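Putative extracellular solute-binding protein (Bordetella bronchiseptica, PDB 4P56) probably captures mandelate in the periplasm, as the solute-binding component of a TRAP transporter. Local coordinates at residues 90-95 with 235-240. Sequence-based numbering, arbitrary orientation.
Sequences VSHAYY and SDTHAV. With RMN ((R)-mandelic acid), chain D.
Val90 and Ala239 form an antiparallel hydrogen-bonded pair, Val90 N reaching Ala239 O at 3.0 Å and Ala239 N reaching Val90 O at 2.9 Å; beyond the non-hydrogen-bonded pair Ser91–His238, His92 N donates to Thr237 O almost straight (168°). On the face that carries Ser91 and His238, Ser91 holds OG anti to its own nitrogen (chi1 170°), which brings it 2.7 Å from Asp236 OD2 as donor, on that oxygen's syn lone pair. The same OG accepts from Ala93 N, closing an ST turn. Ser91 CB sits 3.5 Å above the centre of the Tyr94 ring. His238 lays CD2 3.6 Å from Ser91 CB, while its ND1 is hydrogen-bonded to Tyr144 OH and its NE2 makes a weak bond to Asp236 OD2. His92 ND1 and Thr237 OG1 are hydrogen-bonded at 2.8 Å, at the edge of the imidazole, and either could be the donor. Bound (R)-mandelate donates its hydroxyl O8 to Asp236 OD2, and Tyr94 OH donates to the ligand's carboxylate O12; Arg170 also binds the ligand. Asp236 OD2 thus accepts from ligand, serine and, weakly, histidine, consistent with Ser91 acting as a second-shell residue that helps orient the carboxylate toward the mandelate hydroxyl.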
ATOM      1  N   VAL A  90       5.239   6.114   3.722  1.00  9.66           N
ATOM      2  CA  VAL A  90       4.616   6.924   2.685  1.00  7.22           C
ATOM      3  C   VAL A  90       3.960   5.997   1.694  1.00  7.84           C
ATOM      4  O   VAL A  90       4.470   4.909   1.444  1.00  8.17           O
ATOM      5  CB  VAL A  90       5.657   7.807   1.937  1.00  7.46           C
ATOM      6  CG1 VAL A  90       6.247   8.855   2.857  1.00 13.12           C
ATOM      7  CG2 VAL A  90       6.758   6.952   1.325  1.00  8.66           C
ATOM      8  N   SER A  91       2.835   6.424   1.130  1.00  7.44           N
ATOM      9  CA  SER A  91       2.194   5.629   0.108  1.00  8.64           C
ATOM     10  C   SER A  91       2.705   6.031  -1.270  1.00  8.84           C
ATOM     11  O   SER A  91       2.680   7.188  -1.623  1.00 10.78           O
ATOM     12  CB  SER A  91       0.674   5.780   0.111  1.00 14.36           C
ATOM     13  OG  SER A  91       0.159   5.153  -1.068  1.00  9.17           O
ATOM     14  N   HIS A  92       3.103   5.038  -2.046  1.00  8.05           N
ATOM     15  CA  HIS A  92       3.606   5.275  -3.382  1.00  9.05           C
ATOM     16  C   HIS A  92       2.548   5.851  -4.292  1.00 17.40           C
ATOM     17  O   HIS A  92       2.866   6.508  -5.277  1.00 23.56           O
ATOM     18  CB  HIS A  92       4.163   3.981  -3.933  1.00  8.53           C
ATOM     19  CG  HIS A  92       5.461   3.641  -3.304  1.00  8.56           C
ATOM     20  ND1 HIS A  92       5.788   2.372  -2.877  1.00  9.57           N
ATOM     21  CD2 HIS A  92       6.531   4.414  -3.043  1.00  8.63           C
ATOM     22  CE1 HIS A  92       6.996   2.385  -2.350  1.00 10.17           C
ATOM     23  NE2 HIS A  92       7.475   3.616  -2.446  1.00  9.78           N
ATOM     24  N   ALA A  93       1.295   5.647  -3.927  1.00  9.54           N
ATOM     25  CA  ALA A  93       0.182   6.237  -4.665  1.00 11.67           C
ATOM     26  C   ALA A  93       0.078   7.763  -4.530  1.00  9.44           C
ATOM     27  O   ALA A  93      -0.585   8.413  -5.337  1.00 10.71           O
ATOM     28  CB  ALA A  93      -1.159   5.580  -4.210  1.00 12.36           C
ATOM     29  N   TYR A  94       0.675   8.341  -3.502  1.00  8.49           N
ATOM     30  CA  TYR A  94       0.397   9.727  -3.166  1.00  9.30           C
ATOM     31  C   TYR A  94       1.313  10.704  -3.915  1.00 12.03           C
ATOM     32  O   TYR A  94       1.221  11.902  -3.689  1.00 12.02           O
ATOM     33  CB  TYR A  94       0.545   9.918  -1.662  1.00  8.42           C
ATOM     34  CG  TYR A  94      -0.516   9.200  -0.875  1.00  8.20           C
ATOM     35  CD1 TYR A  94      -1.526   8.439  -1.526  1.00  8.27           C
ATOM     36  CD2 TYR A  94      -0.540   9.275   0.504  1.00  8.84           C
ATOM     37  CE1 TYR A  94      -2.492   7.772  -0.780  1.00  9.04           C
ATOM     38  CE2 TYR A  94      -1.519   8.612   1.250  1.00  8.00           C
ATOM     39  CZ  TYR A  94      -2.470   7.858   0.596  1.00  8.10           C
ATOM     40  OH  TYR A  94      -3.399   7.255   1.394  1.00 11.62           O
ATOM     41  N   TYR A  95       2.182  10.190  -4.783  1.00 11.60           N
ATOM     42  CA  TYR A  95       3.160  11.046  -5.509  1.00 12.90           C
ATOM     43  C   TYR A  95       3.124  10.828  -7.011  1.00 12.41           C
ATOM     44  O   TYR A  95       3.949  10.114  -7.561  1.00 16.39           O
ATOM     45  CB  TYR A  95       4.583  10.807  -4.977  1.00 12.12           C
ATOM     46  CG  TYR A  95       4.601  10.875  -3.484  1.00 11.95           C
ATOM     47  CD1 TYR A  95       4.846  12.069  -2.847  1.00 13.09           C
ATOM     48  CD2 TYR A  95       4.359   9.748  -2.718  1.00 11.24           C
ATOM     49  CE1 TYR A  95       4.837  12.149  -1.439  1.00 14.20           C
ATOM     50  CE2 TYR A  95       4.350   9.803  -1.333  1.00 11.16           C
ATOM     51  CZ  TYR A  95       4.598  10.997  -0.709  1.00 11.81           C
ATOM     52  OH  TYR A  95       4.569  11.052   0.661  1.00 11.83           O
ATOM     53  N   SER A 235      -3.568  -3.132  -5.876  1.00 12.80           N
ATOM     54  CA  SER A 235      -3.065  -2.990  -4.523  1.00 10.91           C
ATOM     55  C   SER A 235      -2.238  -1.699  -4.476  1.00 12.35           C
ATOM     56  O   SER A 235      -2.230  -0.936  -5.439  1.00  9.08           O
ATOM     57  CB  SER A 235      -2.255  -4.230  -4.124  1.00 15.26           C
ATOM     58  OG  SER A 235      -1.808  -4.103  -2.792  1.00 16.93           O
ATOM     59  N   ASP A 236      -1.552  -1.462  -3.369  1.00  7.55           N
ATOM     60  CA  ASP A 236      -0.756  -0.239  -3.177  1.00  7.17           C
ATOM     61  C   ASP A 236       0.444  -0.646  -2.342  1.00 15.23           C
ATOM     62  O   ASP A 236       0.366  -1.617  -1.563  1.00 10.44           O
ATOM     63  CB  ASP A 236      -1.557   0.841  -2.447  1.00 12.37           C
ATOM     64  CG  ASP A 236      -0.756   2.124  -2.218  1.00 16.19           C
ATOM     65  OD1 ASP A 236       0.139   2.477  -3.046  1.00 13.39           O
ATOM     66  OD2 ASP A 236      -1.016   2.780  -1.177  1.00 18.47           O
ATOM     67  N   THR A 237       1.561   0.055  -2.539  1.00  9.62           N
ATOM     68  CA  THR A 237       2.776  -0.237  -1.784  1.00  8.92           C
ATOM     69  C   THR A 237       3.092   0.987  -0.958  1.00  8.33           C
ATOM     70  O   THR A 237       2.808   2.092  -1.381  1.00  8.67           O
ATOM     71  CB  THR A 237       3.969  -0.607  -2.699  1.00  9.42           C
ATOM     72  OG1 THR A 237       4.107   0.343  -3.761  1.00 11.69           O
ATOM     73  CG2 THR A 237       3.754  -2.012  -3.338  1.00 11.17           C
ATOM     74  N   HIS A 238       3.669   0.776   0.211  1.00  7.66           N
ATOM     75  CA  HIS A 238       4.194   1.855   1.002  1.00  7.29           C
ATOM     76  C   HIS A 238       5.684   1.656   1.202  1.00  8.50           C
ATOM     77  O   HIS A 238       6.185   0.535   1.128  1.00  8.51           O
ATOM     78  CB  HIS A 238       3.530   1.858   2.386  1.00  6.99           C
ATOM     79  CG  HIS A 238       2.078   2.184   2.373  1.00  7.47           C
ATOM     80  ND1 HIS A 238       1.320   2.180   3.526  1.00  7.60           N
ATOM     81  CD2 HIS A 238       1.225   2.482   1.361  1.00  8.09           C
ATOM     82  CE1 HIS A 238       0.071   2.493   3.228  1.00 10.81           C
ATOM     83  NE2 HIS A 238      -0.012   2.676   1.920  1.00  8.55           N
ATOM     84  N   ALA A 239       6.385   2.738   1.499  1.00  6.99           N
ATOM     85  CA  ALA A 239       7.807   2.659   1.834  1.00  6.88           C
ATOM     86  C   ALA A 239       8.027   3.096   3.276  1.00  9.80           C
ATOM     87  O   ALA A 239       7.424   4.052   3.727  1.00  6.61           O
ATOM     88  CB  ALA A 239       8.621   3.539   0.895  1.00  7.52           C
ATOM     89  N   VAL A 240       8.913   2.404   3.999  1.00  6.51           N
ATOM     90  CA  VAL A 240       9.368   2.923   5.280  1.00  7.64           C
ATOM     91  C   VAL A 240      10.764   3.576   5.060  1.00  8.86           C
ATOM     92  O   VAL A 240      11.685   2.949   4.514  1.00 10.50           O
ATOM     93  CB  VAL A 240       9.428   1.809   6.323  1.00  6.21           C
ATOM     94  CG1 VAL A 240      10.034   2.340   7.618  1.00 14.11           C
ATOM     95  CG2 VAL A 240       8.036   1.264   6.570  1.00  7.18           C
TER
HETATM   96  C1  RMN D 401      -4.120   3.138   1.805  1.00 12.00           C
HETATM   97  C2  RMN D 401      -3.490   3.761   2.872  1.00 11.00           C
HETATM   98  C3  RMN D 401      -3.750   3.368   4.172  1.00 11.09           C
HETATM   99  C4  RMN D 401      -4.677   2.372   4.428  1.00 16.28           C
HETATM  100  C5  RMN D 401      -5.322   1.751   3.362  1.00 17.20           C
HETATM  101  C6  RMN D 401      -5.036   2.136   2.063  1.00 18.17           C
HETATM  102  C7  RMN D 401      -3.847   3.581   0.393  1.00 16.67           C
HETATM  103  C10 RMN D 401      -5.030   4.360  -0.101  1.00  7.00           C
HETATM  104  O8  RMN D 401      -3.702   2.528  -0.482  1.00 25.74           O
HETATM  105  O11 RMN D 401      -6.015   3.794  -0.687  1.00 12.19           O
HETATM  106  O12 RMN D 401      -5.078   5.607   0.122  1.00 11.61           O